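Local coordinates for N-ACETYLMURAMOYL-L-ALANINE AMIDASE CwlV (Paenibacillus polymyxa, PDB 1JWQ), which probably hydrolyses, as the zinc-dependent catalytic domain of a longer cell-wall enzyme, the amide bond between N-acetylmuramic acid and L-alanine in peptidoglycan, at residues V67-K72 / E133-A138; Y95-A100 / Y125-V130; K102-V107 / T173-V178; N106-Y111 / Q166-G171. All blocks are in the same frame, centred on the assembly; numbering follows the deposited sequence.

How the interactions relate
Following the chain from its N terminus, helix 61-70 opens interaction 1, which closes when the loop at 133-138 returns to it just before strand 138-145. Interaction 2 is nested inside that loop: the end of strand 92-96 meets the end of edge strand 120-125, and Arg98 reaches from it to Met136 O of interaction 1. Helix 102-116 then starts both interaction 3 and interaction 4, which share Asn106 and Val107 and close on helix 158-176; both cross interactions 1 and 2. Pro137 packs on Phe104 and Tyr175, joining interactions 1 and 3. Together the contacts tie loops and helices around the mixed sheet.

Interaction 1: V67-K72 / E133-A138; sequences VAENLK and ETTMPA
With CG opposite the carbonyl carbon, a bend at chi2 (-54°) folds the Glu69 side chain from helix 61-70, and its carboxylate faces Thr135, whose chi1 of 64° lodges OG1 between its backbone N and carbonyl carbon and turns it to the acid. Two bonds result, one to each carboxylate oxygen. Thr135 OG1 donates to Glu69 OE2 over 2.6 Å on its syn lone pair. Thr135 N gives its hydrogen to Glu69 OE1 at 2.7 Å, also on the syn side but tilted out of the carboxylate plane and bent to 145° at the hydrogen. Held at both oxygens, the carboxylate can rotate little. A glutamate suits this place because its length spans from helix to loop, and threonine adds a hydroxyl next to its own backbone N-H, a pair that matches the two carboxylate oxygens. The contact pins the last turn of helix 61-70, which ends in a Schellman motif with Lys72 at positive phi, to the loop leading into strand 138-145 of the open alpha-beta-alpha fold. Deeper in, Met136 doubles back on itself, bringing SD to 4.0 Å from Ala68 CB and CE to 3.5 Å from Ala68 O. Alanine's short side chain leaves room for that thioether. Thr134 adds its methyl, CG2 lying 4.1 Å from Ala68 CB, while its hydroxyl bonds to Val130 O; Phe76 of strand 75-82 packs against Ala68, Thr134 and Met136.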
loop_
_atom_site.group_PDB
_atom_site.type_symbol
_atom_site.label_atom_id
_atom_site.label_comp_id
_atom_site.label_asym_id
_atom_site.label_seq_id
_atom_site.Cartn_x
_atom_site.Cartn_y
_atom_site.Cartn_z
ATOM N N VAL A 67 -8.567 10.039 -9.374
ATOM C CA VAL A 67 -7.431 9.825 -10.261
ATOM C C VAL A 67 -7.513 8.433 -10.875
ATOM O O VAL A 67 -7.364 8.260 -12.084
ATOM C CB VAL A 67 -6.091 9.937 -9.499
ATOM C CG1 VAL A 67 -4.935 9.574 -10.423
ATOM C CG2 VAL A 67 -5.921 11.344 -8.958
ATOM N N ALA A 68 -7.745 7.437 -10.029
ATOM C CA ALA A 68 -7.843 6.063 -10.489
ATOM C C ALA A 68 -8.978 5.904 -11.493
ATOM O O ALA A 68 -8.805 5.273 -12.531
ATOM C CB ALA A 68 -8.051 5.123 -9.302
ATOM N N GLU A 69 -10.135 6.487 -11.196
ATOM C CA GLU A 69 -11.275 6.374 -12.102
ATOM C C GLU A 69 -11.044 7.108 -13.416
ATOM O O GLU A 69 -11.283 6.560 -14.493
ATOM C CB GLU A 69 -12.544 6.908 -11.436
ATOM C CG GLU A 69 -12.928 6.139 -10.185
ATOM C CD GLU A 69 -13.049 4.653 -10.448
ATOM O OE1 GLU A 69 -12.487 3.860 -9.664
ATOM O OE2 GLU A 69 -13.708 4.277 -11.441
ATOM N N ASN A 70 -10.573 8.346 -13.322
ATOM C CA ASN A 70 -10.329 9.155 -14.510
ATOM C C ASN A 70 -9.275 8.570 -15.451
ATOM O O ASN A 70 -9.433 8.621 -16.668
ATOM C CB ASN A 70 -9.944 10.579 -14.104
ATOM C CG ASN A 70 -9.604 11.454 -15.298
ATOM O OD1 ASN A 70 -8.433 11.687 -15.593
ATOM N ND2 ASN A 70 -10.631 11.930 -16.000
ATOM N N LEU A 71 -8.203 8.015 -14.893
ATOM C CA LEU A 71 -7.147 7.430 -15.714
ATOM C C LEU A 71 -7.438 5.974 -16.071
ATOM O O LEU A 71 -6.616 5.301 -16.704
ATOM C CB LEU A 71 -5.801 7.534 -14.988
ATOM C CG LEU A 71 -5.388 8.956 -14.592
ATOM C CD1 LEU A 71 -4.001 8.928 -13.941
ATOM C CD2 LEU A 71 -5.379 9.848 -15.827
ATOM N N LYS A 72 -8.616 5.505 -15.671
ATOM C CA LYS A 72 -9.053 4.137 -15.932
ATOM C C LYS A 72 -8.004 3.121 -15.496
ATOM O O LYS A 72 -7.578 2.274 -16.279
ATOM C CB LYS A 72 -9.366 3.954 -17.419
ATOM C CG LYS A 72 -10.424 4.909 -17.951
ATOM C CD LYS A 72 -10.790 4.598 -19.400
ATOM C CE LYS A 72 -9.577 4.660 -20.318
ATOM N NZ LYS A 72 -8.908 5.988 -20.284
ATOM N N GLU A 133 -14.959 2.964 -3.235
ATOM C CA GLU A 133 -15.427 3.834 -4.308
ATOM C C GLU A 133 -14.740 3.620 -5.649
ATOM O O GLU A 133 -15.215 4.105 -6.675
ATOM C CB GLU A 133 -15.309 5.295 -3.871
ATOM C CG GLU A 133 -16.122 5.598 -2.616
ATOM C CD GLU A 133 -17.605 5.296 -2.790
ATOM O OE1 GLU A 133 -18.241 4.818 -1.826
ATOM O OE2 GLU A 133 -18.137 5.543 -3.890
ATOM N N THR A 134 -13.624 2.899 -5.640
ATOM C CA THR A 134 -12.915 2.600 -6.877
ATOM C C THR A 134 -13.721 1.529 -7.603
ATOM O O THR A 134 -14.478 0.786 -6.972
ATOM C CB THR A 134 -11.498 2.077 -6.593
ATOM O OG1 THR A 134 -11.485 1.399 -5.331
ATOM C CG2 THR A 134 -10.500 3.233 -6.567
ATOM N N THR A 135 -13.566 1.451 -8.922
ATOM C CA THR A 135 -14.306 0.471 -9.712
ATOM C C THR A 135 -13.426 -0.624 -10.301
ATOM O O THR A 135 -13.934 -1.563 -10.912
ATOM C CB THR A 135 -15.064 1.139 -10.871
ATOM O OG1 THR A 135 -14.123 1.723 -11.779
ATOM C CG2 THR A 135 -15.998 2.223 -10.343
ATOM N N MET A 136 -12.112 -0.491 -10.146
ATOM C CA MET A 136 -11.192 -1.506 -10.644
ATOM C C MET A 136 -10.680 -2.273 -9.426
ATOM O O MET A 136 -10.911 -1.856 -8.288
ATOM C CB MET A 136 -10.012 -0.860 -11.395
ATOM C CG MET A 136 -8.999 -0.104 -10.522
ATOM S SD MET A 136 -9.598 1.450 -9.810
ATOM C CE MET A 136 -10.179 2.330 -11.309
ATOM N N PRO A 137 -9.993 -3.409 -9.640
ATOM C CA PRO A 137 -9.491 -4.156 -8.481
ATOM C C PRO A 137 -8.684 -3.215 -7.601
ATOM O O PRO A 137 -7.753 -2.564 -8.070
ATOM C CB PRO A 137 -8.644 -5.249 -9.123
ATOM C CG PRO A 137 -9.414 -5.546 -10.375
ATOM C CD PRO A 137 -9.747 -4.149 -10.891
ATOM N N ALA A 138 -9.046 -3.136 -6.325
ATOM C CA ALA A 138 -8.364 -2.226 -5.419
ATOM C C ALA A 138 -8.153 -2.815 -4.043
ATOM O O ALA A 138 -9.075 -3.354 -3.435
ATOM C CB ALA A 138 -9.155 -0.917 -5.303
#

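Interaction 2: Y95-A100 / Y125-V130; sequences YYQRSA and YGNFHV
Gln97 NE2 donates to Tyr125 OH at 2.9 Å, nearly straight at 167° and close to the amide plane, while the two side chains run side by side in the same direction. Gln97's bend at chi2 (-81°) turns the amide to the phenol; a glutamine has the length to follow the ring to its hydroxyl. The backbone contributes Gly126 N to Tyr96 O, 2.9 Å. That bond follows the parallel bridge of Tyr96 with Tyr125, where strand 92-96 runs beside edge strand 120-125 of the mixed sheet. On the face carrying these two tyrosines, the edge of Tyr125 points at the face of Tyr96 in a T-shaped pair, with centroids 6.0 Å apart. Tyr125 CA also makes an off-centre CH-pi contact with the Tyr96 ring. A second T-shaped pair is formed by Tyr95 and Phe128, the N-cap residue of helix 129-132: Phe128 CE1 stands over the Tyr95 face, 3.5 Å from Tyr95 CG, with the planes 70° apart. Gly126, lacking a side chain, lets its CA come within 3.7 Å of Tyr95 CD2. Tyr95's hydroxyl bonds to Glu93, and the Phe128 side chain lies about 9 Å from the bound zinc ion.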
loop_
_atom_site.group_PDB
_atom_site.type_symbol
_atom_site.label_atom_id
_atom_site.label_comp_id
_atom_site.label_asym_id
_atom_site.label_seq_id
_atom_site.Cartn_x
_atom_site.Cartn_y
_atom_site.Cartn_z
ATOM N N TYR A 95 -6.324 -5.613 2.627
ATOM C CA TYR A 95 -7.766 -5.381 2.615
ATOM C C TYR A 95 -8.372 -5.212 1.229
ATOM O O TYR A 95 -7.743 -4.671 0.321
ATOM C CB TYR A 95 -8.107 -4.119 3.402
ATOM C CG TYR A 95 -7.864 -4.212 4.879
ATOM C CD1 TYR A 95 -6.628 -3.878 5.431
ATOM C CD2 TYR A 95 -8.882 -4.625 5.734
ATOM C CE1 TYR A 95 -6.418 -3.948 6.806
ATOM C CE2 TYR A 95 -8.686 -4.698 7.101
ATOM C CZ TYR A 95 -7.456 -4.358 7.632
ATOM O OH TYR A 95 -7.274 -4.408 8.994
ATOM N N TYR A 96 -9.616 -5.661 1.090
ATOM C CA TYR A 96 -10.376 -5.517 -0.146
ATOM C C TYR A 96 -11.754 -5.094 0.365
ATOM O O TYR A 96 -12.055 -5.285 1.547
ATOM C CB TYR A 96 -10.506 -6.852 -0.892
ATOM C CG TYR A 96 -11.473 -7.808 -0.231
ATOM C CD1 TYR A 96 -11.079 -8.595 0.851
ATOM C CD2 TYR A 96 -12.808 -7.868 -0.635
ATOM C CE1 TYR A 96 -11.994 -9.414 1.516
ATOM C CE2 TYR A 96 -13.725 -8.677 0.022
ATOM C CZ TYR A 96 -13.310 -9.445 1.097
ATOM O OH TYR A 96 -14.220 -10.233 1.755
ATOM N N GLN A 97 -12.585 -4.519 -0.498
ATOM C CA GLN A 97 -13.930 -4.113 -0.082
ATOM C C GLN A 97 -14.971 -4.661 -1.043
ATOM O O GLN A 97 -16.108 -4.919 -0.654
ATOM C CB GLN A 97 -14.050 -2.585 -0.010
ATOM C CG GLN A 97 -15.292 -2.060 0.735
ATOM C CD GLN A 97 -16.566 -2.041 -0.105
ATOM O OE1 GLN A 97 -16.537 -1.754 -1.304
ATOM N NE2 GLN A 97 -17.699 -2.317 0.536
ATOM N N ARG A 98 -14.574 -4.856 -2.295
ATOM C CA ARG A 98 -15.489 -5.370 -3.309
ATOM C C ARG A 98 -15.096 -6.752 -3.803
ATOM O O ARG A 98 -13.921 -7.104 -3.836
ATOM C CB ARG A 98 -15.557 -4.407 -4.496
ATOM C CG ARG A 98 -16.287 -3.117 -4.183
ATOM C CD ARG A 98 -16.037 -2.050 -5.236
ATOM N NE ARG A 98 -14.656 -1.576 -5.223
ATOM C CZ ARG A 98 -13.740 -1.893 -6.132
ATOM N NH1 ARG A 98 -14.054 -2.693 -7.144
ATOM N NH2 ARG A 98 -12.508 -1.403 -6.031
ATOM N N SER A 99 -16.097 -7.536 -4.184
ATOM C CA SER A 99 -15.855 -8.880 -4.683
ATOM C C SER A 99 -14.848 -8.897 -5.832
ATOM O O SER A 99 -13.961 -9.746 -5.875
ATOM C CB SER A 99 -17.171 -9.509 -5.155
ATOM O OG SER A 99 -16.935 -10.775 -5.747
ATOM N N ALA A 100 -14.991 -7.954 -6.758
ATOM C CA ALA A 100 -14.113 -7.871 -7.922
ATOM C C ALA A 100 -12.646 -7.600 -7.585
ATOM O O ALA A 100 -11.779 -7.693 -8.458
ATOM C CB ALA A 100 -14.633 -6.802 -8.888
ATOM N N TYR A 125 -11.744 -8.026 4.936
ATOM C CA TYR A 125 -12.664 -7.070 4.357
ATOM C C TYR A 125 -12.451 -5.771 5.117
ATOM O O TYR A 125 -12.300 -5.775 6.339
ATOM C CB TYR A 125 -14.119 -7.524 4.522
ATOM C CG TYR A 125 -15.119 -6.434 4.203
ATOM C CD1 TYR A 125 -15.614 -5.594 5.203
ATOM C CD2 TYR A 125 -15.543 -6.218 2.898
ATOM C CE1 TYR A 125 -16.510 -4.569 4.905
ATOM C CE2 TYR A 125 -16.437 -5.196 2.587
ATOM C CZ TYR A 125 -16.916 -4.376 3.596
ATOM O OH TYR A 125 -17.797 -3.371 3.288
ATOM N N GLY A 126 -12.416 -4.666 4.385
ATOM C CA GLY A 126 -12.238 -3.372 5.011
ATOM C C GLY A 126 -13.073 -2.344 4.278
ATOM O O GLY A 126 -12.919 -2.161 3.068
ATOM N N ASN A 127 -13.974 -1.682 4.994
ATOM C CA ASN A 127 -14.813 -0.671 4.375
ATOM C C ASN A 127 -14.080 0.662 4.342
ATOM O O ASN A 127 -14.405 1.584 5.084
ATOM C CB ASN A 127 -16.138 -0.527 5.125
ATOM C CG ASN A 127 -17.075 0.457 4.452
ATOM O OD1 ASN A 127 -17.140 0.523 3.223
ATOM N ND2 ASN A 127 -17.811 1.218 5.249
ATOM N N PHE A 128 -13.087 0.749 3.463
ATOM C CA PHE A 128 -12.279 1.954 3.320
ATOM C C PHE A 128 -12.616 2.640 2.003
ATOM O O PHE A 128 -12.654 2.004 0.951
ATOM C CB PHE A 128 -10.795 1.584 3.369
ATOM C CG PHE A 128 -10.410 0.792 4.593
ATOM C CD1 PHE A 128 -9.556 -0.301 4.489
ATOM C CD2 PHE A 128 -10.913 1.131 5.847
ATOM C CE1 PHE A 128 -9.208 -1.049 5.610
ATOM C CE2 PHE A 128 -10.571 0.387 6.978
ATOM C CZ PHE A 128 -9.719 -0.704 6.859
ATOM N N HIS A 129 -12.848 3.945 2.076
ATOM C CA HIS A 129 -13.220 4.749 0.920
ATOM C C HIS A 129 -12.460 4.448 -0.370
ATOM O O HIS A 129 -13.065 4.149 -1.395
ATOM C CB HIS A 129 -13.069 6.237 1.261
ATOM C CG HIS A 129 -13.607 7.161 0.211
ATOM N ND1 HIS A 129 -14.641 8.037 0.455
ATOM C CD2 HIS A 129 -13.255 7.346 -1.084
ATOM C CE1 HIS A 129 -14.905 8.723 -0.644
ATOM N NE2 HIS A 129 -14.077 8.323 -1.591
ATOM N N VAL A 130 -11.135 4.523 -0.325
ATOM C CA VAL A 130 -10.353 4.301 -1.537
ATOM C C VAL A 130 -10.509 2.939 -2.211
ATOM O O VAL A 130 -10.314 2.836 -3.422
ATOM C CB VAL A 130 -8.849 4.595 -1.299
ATOM C CG1 VAL A 130 -8.682 6.037 -0.821
ATOM C CG2 VAL A 130 -8.270 3.628 -0.289
#

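Interaction 3: K102-V107 / T173-V178; sequences KAFANV and TEYLDV
The hydroxyl of Tyr175 reaches Phe104 through a water: the water oxygen is 2.7 Å from Tyr175 OH and accepts a hydrogen from Phe104 N at 2.8 Å. This amide is in the first turn of helix 102-116, where the backbone N-H groups have no carbonyl of an earlier turn to bind, so the water provides an acceptor. The rest of the contact is apolar and centres on the tyrosine ring, which lies across Phe104. Phe104 CB sits over the middle of the ring, 3.8 Å from its centroid and only 8° off the normal, a CH-pi contact. A chi1 of 178° swings the Phe104 ring away from its own backbone N and brings CD1 over the same face of the tyrosine, 3.5 Å from Tyr175 CG. The two ring planes are 38° apart, neither stacked nor perpendicular. Val107 CG2 meets the ring at its edge, 4.0 Å from Tyr175 CD1, and its other methyl, CG1, packs at 3.9 Å on Glu174 CB. Ala103, small enough to let the ring approach the helix, places CB 4.0 Å from Tyr175 CE1. A tyrosine suits this partly exposed place, since its face covers apolar neighbours while its hydroxyl meets water. Glu174 turns its carboxylate to a salt bridge with Lys179. Val75 and Pro137 pack against both side chains, so the contact joins two helices over strand 75-82, the helix-on-sheet layering of an open alpha-beta-alpha fold.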
loop_
_atom_site.group_PDB
_atom_site.type_symbol
_atom_site.label_atom_id
_atom_site.label_comp_id
_atom_site.label_asym_id
_atom_site.label_seq_id
_atom_site.Cartn_x
_atom_site.Cartn_y
_atom_site.Cartn_z
ATOM N N LYS A 102 -11.159 -9.188 -4.827
ATOM C CA LYS A 102 -10.630 -10.331 -4.090
ATOM C C LYS A 102 -9.510 -11.096 -4.792
ATOM O O LYS A 102 -8.527 -11.473 -4.151
ATOM C CB LYS A 102 -11.762 -11.296 -3.723
ATOM C CG LYS A 102 -12.895 -10.630 -2.958
ATOM C CD LYS A 102 -13.896 -11.648 -2.421
ATOM C CE LYS A 102 -13.287 -12.481 -1.302
ATOM N NZ LYS A 102 -14.272 -13.431 -0.712
ATOM N N ALA A 103 -9.649 -11.323 -6.095
ATOM C CA ALA A 103 -8.627 -12.055 -6.840
ATOM C C ALA A 103 -7.299 -11.326 -6.727
ATOM O O ALA A 103 -6.260 -11.932 -6.477
ATOM C CB ALA A 103 -9.028 -12.183 -8.305
ATOM N N PHE A 104 -7.346 -10.013 -6.910
ATOM C CA PHE A 104 -6.149 -9.194 -6.822
ATOM C C PHE A 104 -5.598 -9.236 -5.394
ATOM O O PHE A 104 -4.395 -9.358 -5.196
ATOM C CB PHE A 104 -6.483 -7.761 -7.250
ATOM C CG PHE A 104 -5.325 -6.802 -7.161
ATOM C CD1 PHE A 104 -4.025 -7.212 -7.454
ATOM C CD2 PHE A 104 -5.546 -5.475 -6.819
ATOM C CE1 PHE A 104 -2.961 -6.301 -7.405
ATOM C CE2 PHE A 104 -4.497 -4.557 -6.768
ATOM C CZ PHE A 104 -3.199 -4.974 -7.062
ATOM N N ALA A 105 -6.470 -9.141 -4.395
ATOM C CA ALA A 105 -6.002 -9.193 -3.011
ATOM C C ALA A 105 -5.273 -10.517 -2.759
ATOM O O ALA A 105 -4.227 -10.546 -2.112
ATOM C CB ALA A 105 -7.175 -9.047 -2.043
ATOM N N ASN A 106 -5.826 -11.609 -3.279
ATOM C CA ASN A 106 -5.205 -12.921 -3.106
ATOM C C ASN A 106 -3.816 -12.965 -3.738
ATOM O O ASN A 106 -2.857 -13.408 -3.110
ATOM C CB ASN A 106 -6.077 -14.024 -3.721
ATOM C CG ASN A 106 -7.362 -14.259 -2.944
ATOM O OD1 ASN A 106 -7.357 -14.307 -1.716
ATOM N ND2 ASN A 106 -8.469 -14.425 -3.661
ATOM N N VAL A 107 -3.705 -12.512 -4.983
ATOM C CA VAL A 107 -2.409 -12.519 -5.655
ATOM C C VAL A 107 -1.455 -11.570 -4.936
ATOM O O VAL A 107 -0.321 -11.934 -4.629
ATOM C CB VAL A 107 -2.542 -12.111 -7.144
ATOM C CG1 VAL A 107 -1.161 -12.026 -7.803
ATOM C CG2 VAL A 107 -3.407 -13.133 -7.878
ATOM N N THR A 173 2.504 -7.052 -10.828
ATOM C CA THR A 173 3.009 -7.641 -12.059
ATOM C C THR A 173 2.376 -9.001 -12.328
ATOM O O THR A 173 1.959 -9.288 -13.451
ATOM C CB THR A 173 4.531 -7.805 -11.991
ATOM O OG1 THR A 173 5.129 -6.523 -11.771
ATOM C CG2 THR A 173 5.066 -8.394 -13.291
ATOM N N GLU A 174 2.308 -9.836 -11.298
ATOM C CA GLU A 174 1.726 -11.163 -11.444
ATOM C C GLU A 174 0.241 -11.086 -11.760
ATOM O O GLU A 174 -0.238 -11.779 -12.651
ATOM C CB GLU A 174 1.931 -11.983 -10.167
ATOM C CG GLU A 174 3.376 -12.353 -9.872
ATOM C CD GLU A 174 3.903 -13.462 -10.765
ATOM O OE1 GLU A 174 3.104 -14.072 -11.511
ATOM O OE2 GLU A 174 5.120 -13.734 -10.705
ATOM N N TYR A 175 -0.488 -10.242 -11.035
ATOM C CA TYR A 175 -1.923 -10.117 -11.266
ATOM C C TYR A 175 -2.241 -9.603 -12.662
ATOM O O TYR A 175 -3.152 -10.105 -13.324
ATOM C CB TYR A 175 -2.571 -9.178 -10.245
ATOM C CG TYR A 175 -4.073 -9.091 -10.422
ATOM C CD1 TYR A 175 -4.892 -10.173 -10.098
ATOM C CD2 TYR A 175 -4.669 -7.951 -10.961
ATOM C CE1 TYR A 175 -6.273 -10.124 -10.310
ATOM C CE2 TYR A 175 -6.049 -7.890 -11.179
ATOM C CZ TYR A 175 -6.841 -8.982 -10.849
ATOM O OH TYR A 175 -8.201 -8.931 -11.059
ATOM N N LEU A 176 -1.492 -8.600 -13.107
ATOM C CA LEU A 176 -1.713 -8.015 -14.423
ATOM C C LEU A 176 -1.081 -8.838 -15.538
ATOM O O LEU A 176 -1.232 -8.519 -16.716
ATOM C CB LEU A 176 -1.183 -6.582 -14.455
ATOM C CG LEU A 176 -1.997 -5.609 -13.596
ATOM C CD1 LEU A 176 -1.384 -4.218 -13.675
ATOM C CD2 LEU A 176 -3.444 -5.589 -14.086
ATOM N N ASP A 177 -0.375 -9.896 -15.150
ATOM C CA ASP A 177 0.263 -10.798 -16.099
ATOM C C ASP A 177 1.114 -10.050 -17.123
ATOM O O ASP A 177 0.955 -10.218 -18.332
ATOM C CB ASP A 177 -0.817 -11.639 -16.793
ATOM C CG ASP A 177 -0.244 -12.793 -17.595
ATOM O OD1 ASP A 177 0.791 -13.360 -17.181
ATOM O OD2 ASP A 177 -0.846 -13.142 -18.630
ATOM N N VAL A 178 2.023 -9.217 -16.625
ATOM C CA VAL A 178 2.911 -8.452 -17.494
ATOM C C VAL A 178 4.377 -8.761 -17.196
ATOM O O VAL A 178 5.238 -7.887 -17.300
ATOM C CB VAL A 178 2.680 -6.929 -17.346
ATOM C CG1 VAL A 178 1.330 -6.550 -17.942
ATOM C CG2 VAL A 178 2.742 -6.527 -15.874
HETATM O O HOH W 1 -9.283 -8.763 -8.566
#

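Interaction 4: N106-Y111 / Q166-G171; sequences NVMHKY and QGIADG
Helices 102-116 and 158-176 pack against each other, roughly antiparallel, in a glycine-mediated contact: the axes of the short segments approach to 7.6 Å with 150° between their directions. Having no side chain, Gly171 leaves its CA 4.0 Å from Met108 CA, with the Met108 sulfur lying against it. One turn earlier, Gly167 likewise admits the other backbone, and its O touches Tyr111 CB at 3.5 Å. Met108 fills the seam beneath. A chi1 of 173° and bends at chi2 and chi3 carry Met108 CE to 3.5 Å from Ile168 O and 3.9 Å from Ile168 CG2; a flexible, unbranched thioether suits this. Leu141 of strand 138-145 packs on both Met108 and Ile168, taking the seam down to the sheet. On the outer side Tyr111 crosses Asp170 at about a right angle, its CB 3.9 Å from Asp170 CB and its ring plane perpendicular to the carboxylate. Gln166 NE2 holds that carboxylate by donating to Asp170 OD2 at 2.9 Å, one turn along the same helix and from above the carboxylate plane. The result is a close glycine-lined pair that contributes to one helical layer of the open alpha-beta-alpha fold.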
loop_
_atom_site.group_PDB
_atom_site.type_symbol
_atom_site.label_atom_id
_atom_site.label_comp_id
_atom_site.label_asym_id
_atom_site.label_seq_id
_atom_site.Cartn_x
_atom_site.Cartn_y
_atom_site.Cartn_z
ATOM N N ASN A 106 -5.826 -11.609 -3.279
ATOM C CA ASN A 106 -5.205 -12.921 -3.106
ATOM C C ASN A 106 -3.816 -12.965 -3.738
ATOM O O ASN A 106 -2.857 -13.408 -3.110
ATOM C CB ASN A 106 -6.077 -14.024 -3.721
ATOM C CG ASN A 106 -7.362 -14.259 -2.944
ATOM O OD1 ASN A 106 -7.357 -14.307 -1.716
ATOM N ND2 ASN A 106 -8.469 -14.425 -3.661
ATOM N N VAL A 107 -3.705 -12.512 -4.983
ATOM C CA VAL A 107 -2.409 -12.519 -5.655
ATOM C C VAL A 107 -1.455 -11.570 -4.936
ATOM O O VAL A 107 -0.321 -11.934 -4.629
ATOM C CB VAL A 107 -2.542 -12.111 -7.144
ATOM C CG1 VAL A 107 -1.161 -12.026 -7.803
ATOM C CG2 VAL A 107 -3.407 -13.133 -7.878
ATOM N N MET A 108 -1.917 -10.355 -4.654
ATOM C CA MET A 108 -1.071 -9.387 -3.963
ATOM C C MET A 108 -0.530 -9.951 -2.650
ATOM O O MET A 108 0.673 -9.915 -2.397
ATOM C CB MET A 108 -1.851 -8.099 -3.680
ATOM C CG MET A 108 -1.098 -7.097 -2.817
ATOM S SD MET A 108 0.475 -6.576 -3.548
ATOM C CE MET A 108 -0.112 -5.327 -4.680
ATOM N N HIS A 109 -1.416 -10.485 -1.820
ATOM C CA HIS A 109 -1.001 -11.031 -0.532
ATOM C C HIS A 109 0.031 -12.144 -0.687
ATOM O O HIS A 109 0.947 -12.266 0.120
ATOM C CB HIS A 109 -2.212 -11.567 0.236
ATOM C CG HIS A 109 -1.986 -11.673 1.711
ATOM N ND1 HIS A 109 -1.806 -10.568 2.517
ATOM C CD2 HIS A 109 -1.892 -12.751 2.527
ATOM C CE1 HIS A 109 -1.613 -10.962 3.762
ATOM N NE2 HIS A 109 -1.660 -12.281 3.796
ATOM N N LYS A 110 -0.131 -12.952 -1.730
ATOM C CA LYS A 110 0.777 -14.065 -2.008
ATOM C C LYS A 110 2.242 -13.621 -2.080
ATOM O O LYS A 110 3.137 -14.313 -1.591
ATOM C CB LYS A 110 0.379 -14.737 -3.329
ATOM C CG LYS A 110 1.187 -15.982 -3.685
ATOM C CD LYS A 110 0.762 -16.545 -5.036
ATOM C CE LYS A 110 1.326 -17.946 -5.265
ATOM N NZ LYS A 110 2.795 -18.019 -5.040
ATOM N N TYR A 111 2.489 -12.462 -2.677
ATOM C CA TYR A 111 3.859 -11.968 -2.809
ATOM C C TYR A 111 4.226 -10.899 -1.794
ATOM O O TYR A 111 5.380 -10.782 -1.372
ATOM C CB TYR A 111 4.077 -11.433 -4.223
ATOM C CG TYR A 111 3.833 -12.485 -5.271
ATOM C CD1 TYR A 111 2.578 -12.633 -5.862
ATOM C CD2 TYR A 111 4.839 -13.385 -5.623
ATOM C CE1 TYR A 111 2.330 -13.657 -6.775
ATOM C CE2 TYR A 111 4.602 -14.407 -6.528
ATOM C CZ TYR A 111 3.347 -14.539 -7.099
ATOM O OH TYR A 111 3.110 -15.561 -7.990
ATOM N N GLN A 166 9.399 -4.710 -3.504
ATOM C CA GLN A 166 9.512 -5.675 -4.590
ATOM C C GLN A 166 8.348 -6.651 -4.518
ATOM O O GLN A 166 7.811 -7.063 -5.544
ATOM C CB GLN A 166 10.829 -6.448 -4.506
ATOM C CG GLN A 166 11.015 -7.437 -5.652
ATOM C CD GLN A 166 11.118 -6.753 -7.007
ATOM O OE1 GLN A 166 12.017 -5.942 -7.241
ATOM N NE2 GLN A 166 10.197 -7.078 -7.907
ATOM N N GLY A 167 7.964 -7.019 -3.300
ATOM C CA GLY A 167 6.855 -7.937 -3.122
ATOM C C GLY A 167 5.565 -7.323 -3.637
ATOM O O GLY A 167 4.773 -7.985 -4.309
ATOM N N ILE A 168 5.352 -6.051 -3.322
ATOM C CA ILE A 168 4.157 -5.347 -3.772
ATOM C C ILE A 168 4.178 -5.247 -5.297
ATOM O O ILE A 168 3.160 -5.459 -5.965
ATOM C CB ILE A 168 4.086 -3.938 -3.136
ATOM C CG1 ILE A 168 3.903 -4.082 -1.621
ATOM C CG2 ILE A 168 2.947 -3.136 -3.741
ATOM C CD1 ILE A 168 3.893 -2.756 -0.859
ATOM N N ALA A 169 5.349 -4.943 -5.846
ATOM C CA ALA A 169 5.497 -4.842 -7.291
ATOM C C ALA A 169 5.155 -6.184 -7.936
ATOM O O ALA A 169 4.458 -6.229 -8.944
ATOM C CB ALA A 169 6.930 -4.425 -7.646
ATOM N N ASP A 170 5.641 -7.277 -7.352
ATOM C CA ASP A 170 5.364 -8.606 -7.893
ATOM C C ASP A 170 3.860 -8.890 -7.875
ATOM O O ASP A 170 3.313 -9.435 -8.831
ATOM C CB ASP A 170 6.103 -9.681 -7.091
ATOM C CG ASP A 170 7.599 -9.680 -7.349
ATOM O OD1 ASP A 170 8.327 -10.378 -6.614
ATOM O OD2 ASP A 170 8.048 -8.988 -8.285
ATOM N N GLY A 171 3.197 -8.518 -6.786
ATOM C CA GLY A 171 1.764 -8.738 -6.695
ATOM C C GLY A 171 1.040 -8.097 -7.866
ATOM O O GLY A 171 0.131 -8.685 -8.452
#